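Local coordinates for precorrin-3 methylase (Rhodobacter capsulatus, PDB 3NUT), which probably transfers a methyl group from S-adenosyl-L-methionine to a precorrin intermediate on the biosynthetic pathway to cobalamin (vitamin B12), at residues 90-95 / 139-144; 16-21 / 117-122; 147-152 / 180-185. All coordinates share one frame; numbering follows the deposited sequence.

The three contacts follow the S-adenosyl-L-homocysteine cleft and the layer behind it. Contacts 1 and 2 have centres 14 Å apart, both touch the ligand and the second subunit, and interleave along the chain in the order 16-21, 90-95, 117-122, 139-144; they meet where Val91 CG2 lies 3.5 Å from Thr120 CG2. Contact 3 comes later in sequence, about 15 Å from contact 1 and 26 Å from contact 2 between centres. It joins two helices backing the sheet that holds strand 137-141, and Leu152 touches Ile140 and Leu142. Contact 1 thus links the ligand pocket, through that strand, to the helical layer.

Contact 1: residues 90-95 / 139-144; sequences GVFAMA and AINLSD. With SAH (S-adenosyl-L-homocysteine), chain E.
The ring of Phe92 lies flat against the aliphatic part of Asn141. Asn141 CB sits over the middle of the ring, 3.6 Å from its centroid and only 9° off the normal, a well-centred CH-pi contact. The two side chains run past each other in opposite directions, with ring and amide planes 35° apart, so it is the methylene that meets the aromatic face. Two torsions set this up: Phe92 CG stands beside its own backbone N (chi1 -51°), which carries the ring across to strand 137-141, and Asn141 CG is anti to its N, which leads the amide off the ring. Ala139 O approaches the ring edge in its plane, 4.0 Å from Phe92 CZ, and Ala139 CB is 4.4 Å from Phe92 CE2. The small alanine suits a place so near the ring. Asparagine suits position 141, two residues on and so on the same side of the strand, because it offers apolar CB to the ring while its OD1 accepts from Asn170 ND2, whose own OD1 bonds the ligand; a weak bond from Ser143 N reaches the same Asn141 OD1. Were Phe92 replaced by an alanine, Asn141 CB would probably lose its aromatic cover and a gap would open between loop and strand. Val91 O grips the ligand, accepting from SAH N at 2.8 Å, while Phe92 O merely packs 3.4 Å from SAH CG. The contact thus lines the S-adenosyl-L-homocysteine pocket with a loop that leads into helix 94-104 and meets strand 137-141. That strand lies beside strand 165-169, whose Tyr169 meets the Phe92 ring edge-to-face. On its other side Ala139 pairs antiparallel with a strand of the second subunit, continuing the sheet across the dimer interface, and Asn141 N bonds to Asp136 of that subunit.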
loop_
_atom_site.group_PDB
_atom_site.type_symbol
_atom_site.label_atom_id
_atom_site.label_comp_id
_atom_site.label_asym_id
_atom_site.label_seq_id
_atom_site.Cartn_x
_atom_site.Cartn_y
_atom_site.Cartn_z
ATOM N N GLY A 90 -2.528 -5.534 -7.472
ATOM C CA GLY A 90 -2.600 -4.274 -8.196
ATOM C C GLY A 90 -1.288 -3.506 -8.125
ATOM O O GLY A 90 -1.203 -2.338 -8.549
ATOM N N VAL A 91 -0.259 -4.160 -7.594
ATOM C CA VAL A 91 1.025 -3.505 -7.388
ATOM C C VAL A 91 2.109 -4.225 -8.206
ATOM O O VAL A 91 2.667 -5.257 -7.778
ATOM C CB VAL A 91 1.368 -3.389 -5.868
ATOM C CG1 VAL A 91 2.724 -2.696 -5.665
ATOM C CG2 VAL A 91 0.282 -2.618 -5.123
ATOM N N PHE A 92 2.387 -3.692 -9.398
ATOM C CA PHE A 92 3.379 -4.301 -10.319
ATOM C C PHE A 92 3.170 -5.807 -10.405
ATOM O O PHE A 92 4.080 -6.579 -10.097
ATOM C CB PHE A 92 4.814 -3.972 -9.868
ATOM C CG PHE A 92 5.026 -2.510 -9.627
ATOM C CD1 PHE A 92 4.713 -1.572 -10.635
ATOM C CD2 PHE A 92 5.516 -2.057 -8.404
ATOM C CE1 PHE A 92 4.876 -0.212 -10.415
ATOM C CE2 PHE A 92 5.693 -0.693 -8.174
ATOM C CZ PHE A 92 5.362 0.235 -9.176
ATOM N N ALA A 93 1.953 -6.212 -10.794
ATOM C CA ALA A 93 1.519 -7.610 -10.676
ATOM C C ALA A 93 0.414 -7.939 -11.657
ATOM O O ALA A 93 0.250 -7.248 -12.653
ATOM C CB ALA A 93 1.120 -7.945 -9.209
ATOM N N MET A 94 -0.341 -8.999 -11.383
ATOM C CA MET A 94 -1.167 -9.635 -12.402
ATOM C C MET A 94 -2.538 -8.970 -12.710
ATOM O O MET A 94 -3.137 -9.238 -13.763
ATOM C CB MET A 94 -1.341 -11.126 -12.068
ATOM C CG MET A 94 -0.189 -12.025 -12.529
ATOM S SD MET A 94 0.047 -12.027 -14.334
ATOM C CE MET A 94 -1.518 -12.655 -14.909
ATOM N N ALA A 95 -3.038 -8.129 -11.812
ATOM C CA ALA A 95 -4.336 -7.499 -12.039
ATOM C C ALA A 95 -4.332 -6.645 -13.316
ATOM O O ALA A 95 -5.243 -6.776 -14.151
ATOM C CB ALA A 95 -4.803 -6.707 -10.830
ATOM N N ALA A 139 5.618 4.659 -4.903
ATOM C CA ALA A 139 6.129 3.330 -5.185
ATOM C C ALA A 139 6.674 3.306 -6.595
ATOM O O ALA A 139 6.035 3.800 -7.530
ATOM C CB ALA A 139 5.028 2.283 -5.016
ATOM N N ILE A 140 7.854 2.736 -6.754
ATOM C CA ILE A 140 8.542 2.812 -8.035
ATOM C C ILE A 140 9.171 1.473 -8.396
ATOM O O ILE A 140 9.928 0.883 -7.608
ATOM C CB ILE A 140 9.623 3.950 -8.053
ATOM C CG1 ILE A 140 8.974 5.339 -7.898
ATOM C CG2 ILE A 140 10.427 3.910 -9.347
ATOM C CD1 ILE A 140 9.979 6.514 -7.651
ATOM N N ASN A 141 8.860 0.995 -9.588
ATOM C CA ASN A 141 9.422 -0.251 -10.069
ATOM C C ASN A 141 10.742 0.037 -10.803
ATOM O O ASN A 141 10.760 0.791 -11.781
ATOM C CB ASN A 141 8.398 -0.901 -10.999
ATOM C CG ASN A 141 8.852 -2.220 -11.561
ATOM O OD1 ASN A 141 9.717 -2.906 -11.005
ATOM N ND2 ASN A 141 8.242 -2.604 -12.679
ATOM N N LEU A 142 11.834 -0.557 -10.329
ATOM C CA LEU A 142 13.179 -0.324 -10.905
ATOM C C LEU A 142 13.652 -1.398 -11.889
ATOM O O LEU A 142 14.782 -1.322 -12.375
ATOM C CB LEU A 142 14.243 -0.185 -9.809
ATOM C CG LEU A 142 14.105 0.816 -8.664
ATOM C CD1 LEU A 142 15.437 0.932 -7.980
ATOM C CD2 LEU A 142 13.636 2.188 -9.108
ATOM N N SER A 143 12.819 -2.409 -12.151
ATOM C CA SER A 143 13.146 -3.424 -13.151
ATOM C C SER A 143 12.128 -3.465 -14.267
ATOM O O SER A 143 11.843 -4.532 -14.807
ATOM C CB SER A 143 13.274 -4.817 -12.530
ATOM O OG SER A 143 14.336 -4.857 -11.597
ATOM N N ASP A 144 11.565 -2.324 -14.629
ATOM C CA ASP A 144 10.720 -2.354 -15.807
ATOM C C ASP A 144 11.532 -2.158 -17.093
ATOM O O ASP A 144 11.969 -1.041 -17.429
ATOM C CB ASP A 144 9.527 -1.400 -15.735
ATOM C CG ASP A 144 8.438 -1.779 -16.728
ATOM O OD1 ASP A 144 8.594 -2.803 -17.415
ATOM O OD2 ASP A 144 7.427 -1.065 -16.830
HETATM N N SAH E . 2.647 -7.425 -6.062
HETATM C CA SAH E . 3.925 -7.367 -5.288
HETATM C CB SAH E . 5.028 -6.671 -6.102
HETATM C CG SAH E . 5.562 -7.579 -7.210
HETATM S SD SAH E . 7.172 -7.104 -7.797
HETATM C C SAH E . 3.608 -6.585 -4.067
HETATM O O SAH E . 2.523 -6.020 -4.096
HETATM O OXT SAH E . 4.347 -6.476 -3.068
HETATM C "C5'" SAH E . 8.246 -8.110 -6.797
HETATM C "C4'" SAH E . 9.195 -7.240 -5.948
HETATM O "O4'" SAH E . 8.524 -6.850 -4.743
HETATM C "C3'" SAH E . 10.501 -7.898 -5.480
HETATM O "O3'" SAH E . 11.610 -7.710 -6.371
HETATM C "C2'" SAH E . 10.801 -7.183 -4.181
HETATM O "O2'" SAH E . 11.401 -5.889 -4.405
HETATM C "C1'" SAH E . 9.415 -6.931 -3.620
HETATM N N9 SAH E . 9.006 -7.992 -2.670
HETATM C C8 SAH E . 8.026 -8.902 -2.838
HETATM N N7 SAH E . 7.933 -9.703 -1.732
HETATM C C5 SAH E . 8.866 -9.306 -0.831
HETATM C C6 SAH E . 9.315 -9.697 0.540
HETATM N N6 SAH E . 8.744 -10.724 1.222
HETATM N N1 SAH E . 10.335 -9.008 1.110
HETATM C C2 SAH E . 10.932 -7.984 0.463
HETATM N N3 SAH E . 10.572 -7.580 -0.778
HETATM C C4 SAH E . 9.570 -8.186 -1.466
#

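Contact 2: residues 16-21 / 117-122; sequences LGPGRE and PGITAM. With SAH (S-adenosyl-L-homocysteine), chain E.
Pro18 wedges its ring between Ile119 and the adenine end of S-adenosyl-L-homocysteine, and the ring carbons divide between the two. CB lies 3.6 Å from SAH N6, and on the protein side it is near Ala121 CA. CG comes next, touching Ile119 CG2 at 4.1 Å. CD closes the ring against that same methyl, Ile119 CB, at 3.8 Å, and the carbonyl oxygen of Ile119. A rigid proline suits a place where one edge must pack on a branched residue while its carbonyl stays turned to the ligand: Pro18 O accepts from SAH N6 at 2.6 Å. Just before it, Gly17 CA donates a C-H to Ile119 O over 3.4 Å; its positive phi and the nearness of Pro18 CD both favour glycine. Across the way, Ala121 N donates to SAH OXT at 3.2 Å. The small Ala121 CB lies against the adenine at 3.4 Å from SAH C4, a fit for a methyl group. Two loops, following parallel strands 10-15 and 113-116, thus converge on the ligand, as in the two-domain fold of tetrapyrrole methylases, whose cofactor lies in the cleft between the domains. Leu16 and Gly17, both facing Gly87, form a classic beta bulge after strand 10-15. Pro18 and Ile119 both pack on Ala124 of helix 121-129, while Ile119 also meets Gly118 of the second subunit.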
loop_
_atom_site.group_PDB
_atom_site.type_symbol
_atom_site.label_atom_id
_atom_site.label_comp_id
_atom_site.label_asym_id
_atom_site.label_seq_id
_atom_site.Cartn_x
_atom_site.Cartn_y
_atom_site.Cartn_z
ATOM N N LEU A 16 -1.190 -12.728 -2.214
ATOM C CA LEU A 16 -0.822 -13.627 -1.134
ATOM C C LEU A 16 -0.028 -12.957 -0.030
ATOM O O LEU A 16 0.451 -13.663 0.887
ATOM C CB LEU A 16 0.000 -14.808 -1.694
ATOM C CG LEU A 16 -0.684 -15.735 -2.705
ATOM C CD1 LEU A 16 0.233 -16.845 -3.123
ATOM C CD2 LEU A 16 -1.939 -16.388 -2.119
ATOM N N GLY A 17 0.134 -11.631 -0.076
ATOM C CA GLY A 17 1.027 -10.945 0.881
ATOM C C GLY A 17 2.528 -11.228 0.672
ATOM O O GLY A 17 2.926 -11.897 -0.294
ATOM N N PRO A 18 3.382 -10.712 1.581
ATOM C CA PRO A 18 4.810 -10.803 1.331
ATOM C C PRO A 18 5.462 -12.123 1.715
ATOM O O PRO A 18 6.670 -12.263 1.557
ATOM C CB PRO A 18 5.385 -9.632 2.138
ATOM C CG PRO A 18 4.400 -9.442 3.256
ATOM C CD PRO A 18 3.077 -9.978 2.823
ATOM N N GLY A 19 4.695 -13.091 2.203
ATOM C CA GLY A 19 5.280 -14.397 2.514
ATOM C C GLY A 19 4.626 -15.103 3.673
ATOM O O GLY A 19 4.144 -16.234 3.509
ATOM N N ARG A 20 4.625 -14.477 4.857
ATOM C CA ARG A 20 4.044 -15.159 6.017
ATOM C C ARG A 20 2.561 -15.484 5.773
ATOM O O ARG A 20 1.794 -14.657 5.274
ATOM C CB ARG A 20 4.247 -14.376 7.324
ATOM C CG ARG A 20 4.828 -15.278 8.462
ATOM C CD ARG A 20 4.826 -14.652 9.851
ATOM N NE ARG A 20 5.551 -13.393 9.862
ATOM C CZ ARG A 20 4.995 -12.186 9.916
ATOM N NH1 ARG A 20 3.667 -12.033 9.959
ATOM N NH2 ARG A 20 5.785 -11.126 9.912
ATOM N N GLU A 21 2.180 -16.711 6.090
ATOM C CA GLU A 21 0.833 -17.208 5.862
ATOM C C GLU A 21 -0.173 -16.393 6.682
ATOM O O GLU A 21 -1.318 -16.145 6.237
ATOM C CB GLU A 21 0.781 -18.695 6.206
ATOM C CG GLU A 21 -0.540 -19.403 5.872
ATOM C CD GLU A 21 -0.597 -20.866 6.320
ATOM O OE1 GLU A 21 0.296 -21.333 7.079
ATOM O OE2 GLU A 21 -1.563 -21.553 5.921
ATOM N N PRO A 117 -7.226 -7.746 -2.748
ATOM C CA PRO A 117 -6.006 -7.081 -2.306
ATOM C C PRO A 117 -5.171 -7.937 -1.364
ATOM O O PRO A 117 -5.675 -8.923 -0.833
ATOM C CB PRO A 117 -6.515 -5.811 -1.577
ATOM C CG PRO A 117 -7.985 -6.023 -1.327
ATOM C CD PRO A 117 -8.440 -6.967 -2.440
ATOM N N GLY A 118 -3.911 -7.548 -1.139
ATOM C CA GLY A 118 -3.043 -8.175 -0.087
ATOM C C GLY A 118 -2.038 -7.176 0.499
ATOM O O GLY A 118 -1.961 -6.002 0.062
ATOM N N ILE A 119 -1.297 -7.603 1.521
ATOM C CA ILE A 119 -0.261 -6.751 2.126
ATOM C C ILE A 119 0.856 -6.575 1.113
ATOM O O ILE A 119 1.421 -7.569 0.668
ATOM C CB ILE A 119 0.313 -7.422 3.425
ATOM C CG1 ILE A 119 -0.783 -7.658 4.492
ATOM C CG2 ILE A 119 1.485 -6.632 4.003
ATOM C CD1 ILE A 119 -1.600 -6.397 4.953
ATOM N N THR A 120 1.176 -5.343 0.704
ATOM C CA THR A 120 2.309 -5.182 -0.203
ATOM C C THR A 120 3.600 -5.117 0.588
ATOM O O THR A 120 3.639 -4.508 1.670
ATOM C CB THR A 120 2.309 -3.889 -1.008
ATOM O OG1 THR A 120 2.043 -2.785 -0.131
ATOM C CG2 THR A 120 1.315 -3.922 -2.099
ATOM N N ALA A 121 4.661 -5.678 -0.008
ATOM C CA ALA A 121 6.011 -5.647 0.521
ATOM C C ALA A 121 6.477 -4.319 1.112
ATOM O O ALA A 121 7.090 -4.304 2.184
ATOM C CB ALA A 121 7.000 -6.152 -0.544
ATOM N N MET A 122 6.198 -3.205 0.458
ATOM C CA MET A 122 6.657 -1.911 0.987
ATOM C C MET A 122 6.126 -1.622 2.400
ATOM O O MET A 122 6.883 -1.249 3.307
ATOM C CB MET A 122 6.336 -0.750 0.034
ATOM C CG MET A 122 4.850 -0.411 -0.159
ATOM S SD MET A 122 4.628 0.929 -1.376
ATOM C CE MET A 122 5.486 2.251 -0.542
HETATM N N SAH E . 2.647 -7.425 -6.062
HETATM C CA SAH E . 3.925 -7.367 -5.288
HETATM C CB SAH E . 5.028 -6.671 -6.102
HETATM C CG SAH E . 5.562 -7.579 -7.210
HETATM S SD SAH E . 7.172 -7.104 -7.797
HETATM C C SAH E . 3.608 -6.585 -4.067
HETATM O O SAH E . 2.523 -6.020 -4.096
HETATM O OXT SAH E . 4.347 -6.476 -3.068
HETATM C "C5'" SAH E . 8.246 -8.110 -6.797
HETATM C "C4'" SAH E . 9.195 -7.240 -5.948
HETATM O "O4'" SAH E . 8.524 -6.850 -4.743
HETATM C "C3'" SAH E . 10.501 -7.898 -5.480
HETATM O "O3'" SAH E . 11.610 -7.710 -6.371
HETATM C "C2'" SAH E . 10.801 -7.183 -4.181
HETATM O "O2'" SAH E . 11.401 -5.889 -4.405
HETATM C "C1'" SAH E . 9.415 -6.931 -3.620
HETATM N N9 SAH E . 9.006 -7.992 -2.670
HETATM C C8 SAH E . 8.026 -8.902 -2.838
HETATM N N7 SAH E . 7.933 -9.703 -1.732
HETATM C C5 SAH E . 8.866 -9.306 -0.831
HETATM C C6 SAH E . 9.315 -9.697 0.540
HETATM N N6 SAH E . 8.744 -10.724 1.222
HETATM N N1 SAH E . 10.335 -9.008 1.110
HETATM C C2 SAH E . 10.932 -7.984 0.463
HETATM N N3 SAH E . 10.572 -7.580 -0.778
HETATM C C4 SAH E . 9.570 -8.186 -1.466
#

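Contact 3: residues 147-152 / 180-185; sequences KPFEIL and FTRVLE
Phe149 holds CG anti to its backbone N (chi1 -177°), which sends the ring toward helix 179-190. Arg182 answers with a chain bent at both chi2 and chi3, CG lying beside its own N, so that the guanidinium folds back over the phenyl face; Arg182 also touches a crystal neighbour, so packing in the crystal may help fix this pose. The result is a cation-pi pair: Arg182 CZ stands 3.8 Å from the centroid of the Phe149 ring, 13° off the normal. The two flat groups are not parallel but inclined by 36°, and this tilt brings one branch lower than the rest. Arg182 NH2 dips toward the rim, 3.2 Å from Phe149 CD2, while Arg182 NE is 3.6 Å from Phe149 CZ. At the foot of the chain Arg182 CB touches the rim of the ring at that same Phe149 CZ, 3.5 Å away, while the guanidinium covers the face. Arginine suits this exposed position because its long chain can cover a partly buried ring while its charged end keeps to the outside. Deeper in, the contact turns wholly apolar: Leu152 CD2 packs on Val183 CG2 at 4.3 Å. Leu152 comes about a turn after Phe149 and Val183 directly after Arg182; both are buried, which suits branched apolar side chains. Phe149 and Leu152 also touch Gln179 at the beginning of the second helix, and Val183 reaches Leu156. Strands 137-141 and 165-169 are parallel neighbours in a mixed sheet, and helix 149-161 connects them in a beta-alpha-beta crossover; helix 179-190 follows the second strand and lies alongside the crossover helix. Leu152 and Phe180 face inward onto Leu142, so the helix pair packs against the sheet near strand 137-141.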
loop_
_atom_site.group_PDB
_atom_site.type_symbol
_atom_site.label_atom_id
_atom_site.label_comp_id
_atom_site.label_asym_id
_atom_site.label_seq_id
_atom_site.Cartn_x
_atom_site.Cartn_y
_atom_site.Cartn_z
ATOM N N LYS A 147 9.755 -0.034 -20.059
ATOM C CA LYS A 147 9.992 1.415 -20.125
ATOM C C LYS A 147 11.423 1.721 -20.618
ATOM O O LYS A 147 12.355 0.936 -20.376
ATOM C CB LYS A 147 9.781 2.065 -18.750
ATOM C CG LYS A 147 8.407 1.827 -18.115
ATOM C CD LYS A 147 8.044 2.898 -17.066
ATOM C CE LYS A 147 8.749 2.696 -15.705
ATOM N NZ LYS A 147 10.217 2.990 -15.716
ATOM N N PRO A 148 11.601 2.850 -21.331
ATOM C CA PRO A 148 12.986 3.274 -21.541
ATOM C C PRO A 148 13.490 3.914 -20.247
ATOM O O PRO A 148 12.710 4.574 -19.545
ATOM C CB PRO A 148 12.879 4.306 -22.675
ATOM C CG PRO A 148 11.457 4.833 -22.605
ATOM C CD PRO A 148 10.613 3.757 -21.959
ATOM N N PHE A 149 14.769 3.706 -19.923
ATOM C CA PHE A 149 15.379 4.277 -18.709
ATOM C C PHE A 149 14.986 5.753 -18.494
ATOM O O PHE A 149 14.814 6.210 -17.360
ATOM C CB PHE A 149 16.908 4.116 -18.734
ATOM C CG PHE A 149 17.581 4.611 -17.491
ATOM C CD1 PHE A 149 17.753 3.768 -16.395
ATOM C CD2 PHE A 149 18.014 5.936 -17.397
ATOM C CE1 PHE A 149 18.356 4.234 -15.230
ATOM C CE2 PHE A 149 18.617 6.407 -16.238
ATOM C CZ PHE A 149 18.787 5.555 -15.155
ATOM N N GLU A 150 14.839 6.474 -19.599
ATOM C CA GLU A 150 14.362 7.850 -19.627
ATOM C C GLU A 150 13.200 8.133 -18.655
ATOM O O GLU A 150 13.262 9.091 -17.882
ATOM C CB GLU A 150 13.958 8.180 -21.064
ATOM C CG GLU A 150 13.822 9.652 -21.394
ATOM C CD GLU A 150 12.944 9.870 -22.627
ATOM O OE1 GLU A 150 13.477 10.318 -23.676
ATOM O OE2 GLU A 150 11.727 9.564 -22.548
ATOM N N ILE A 151 12.155 7.301 -18.687
ATOM C CA ILE A 151 10.965 7.528 -17.854
ATOM C C ILE A 151 11.203 7.294 -16.352
ATOM O O ILE A 151 10.738 8.066 -15.503
ATOM C CB ILE A 151 9.767 6.683 -18.317
ATOM C CG1 ILE A 151 9.442 6.944 -19.803
ATOM C CG2 ILE A 151 8.541 6.913 -17.382
ATOM C CD1 ILE A 151 8.813 8.321 -20.117
ATOM N N LEU A 152 11.914 6.223 -16.031
ATOM C CA LEU A 152 12.344 5.952 -14.659
ATOM C C LEU A 152 13.092 7.147 -14.035
ATOM O O LEU A 152 12.917 7.471 -12.843
ATOM C CB LEU A 152 13.225 4.698 -14.634
ATOM C CG LEU A 152 13.776 4.290 -13.276
ATOM C CD1 LEU A 152 12.638 4.193 -12.258
ATOM C CD2 LEU A 152 14.576 2.980 -13.354
ATOM N N PHE A 180 20.369 0.006 -10.948
ATOM C CA PHE A 180 20.238 0.474 -9.570
ATOM C C PHE A 180 21.414 1.363 -9.144
ATOM O O PHE A 180 21.259 2.245 -8.295
ATOM C CB PHE A 180 20.116 -0.723 -8.631
ATOM C CG PHE A 180 19.867 -0.353 -7.191
ATOM C CD1 PHE A 180 18.805 0.472 -6.841
ATOM C CD2 PHE A 180 20.681 -0.851 -6.184
ATOM C CE1 PHE A 180 18.568 0.807 -5.508
ATOM C CE2 PHE A 180 20.452 -0.516 -4.849
ATOM C CZ PHE A 180 19.390 0.313 -4.512
ATOM N N THR A 181 22.586 1.108 -9.732
ATOM C CA THR A 181 23.744 1.992 -9.606
ATOM C C THR A 181 23.393 3.383 -10.136
ATOM O O THR A 181 23.697 4.374 -9.473
ATOM C CB THR A 181 24.966 1.436 -10.375
ATOM O OG1 THR A 181 25.238 0.098 -9.943
ATOM C CG2 THR A 181 26.221 2.323 -10.164
ATOM N N ARG A 182 22.751 3.458 -11.310
ATOM C CA ARG A 182 22.272 4.745 -11.845
ATOM C C ARG A 182 21.310 5.418 -10.859
ATOM O O ARG A 182 21.464 6.603 -10.556
ATOM C CB ARG A 182 21.589 4.610 -13.212
ATOM C CG ARG A 182 22.363 3.876 -14.309
ATOM C CD ARG A 182 23.069 4.824 -15.302
ATOM N NE ARG A 182 22.224 5.465 -16.333
ATOM C CZ ARG A 182 21.836 4.893 -17.481
ATOM N NH1 ARG A 182 22.181 3.640 -17.762
ATOM N NH2 ARG A 182 21.088 5.566 -18.351
ATOM N N VAL A 183 20.339 4.655 -10.347
ATOM C CA VAL A 183 19.339 5.175 -9.404
ATOM C C VAL A 183 19.935 5.821 -8.148
ATOM O O VAL A 183 19.474 6.883 -7.728
ATOM C CB VAL A 183 18.280 4.086 -9.015
ATOM C CG1 VAL A 183 17.470 4.505 -7.787
ATOM C CG2 VAL A 183 17.348 3.788 -10.195
ATOM N N LEU A 184 20.942 5.186 -7.550
ATOM C CA LEU A 184 21.680 5.784 -6.423
ATOM C C LEU A 184 22.401 7.089 -6.807
ATOM O O LEU A 184 22.480 8.029 -6.003
ATOM C CB LEU A 184 22.684 4.787 -5.843
ATOM C CG LEU A 184 22.109 3.574 -5.114
ATOM C CD1 LEU A 184 23.180 2.553 -4.864
ATOM C CD2 LEU A 184 21.442 3.985 -3.797
ATOM N N GLU A 185 22.930 7.124 -8.030
ATOM C CA GLU A 185 23.621 8.298 -8.554
ATOM C C GLU A 185 22.621 9.434 -8.653
ATOM O O GLU A 185 22.862 10.523 -8.121
ATOM C CB GLU A 185 24.274 8.004 -9.928
ATOM C CG GLU A 185 25.298 9.060 -10.411
ATOM C CD GLU A 185 25.585 8.999 -11.920
ATOM O OE1 GLU A 185 26.775 8.913 -12.298
ATOM O OE2 GLU A 185 24.625 9.038 -12.733
#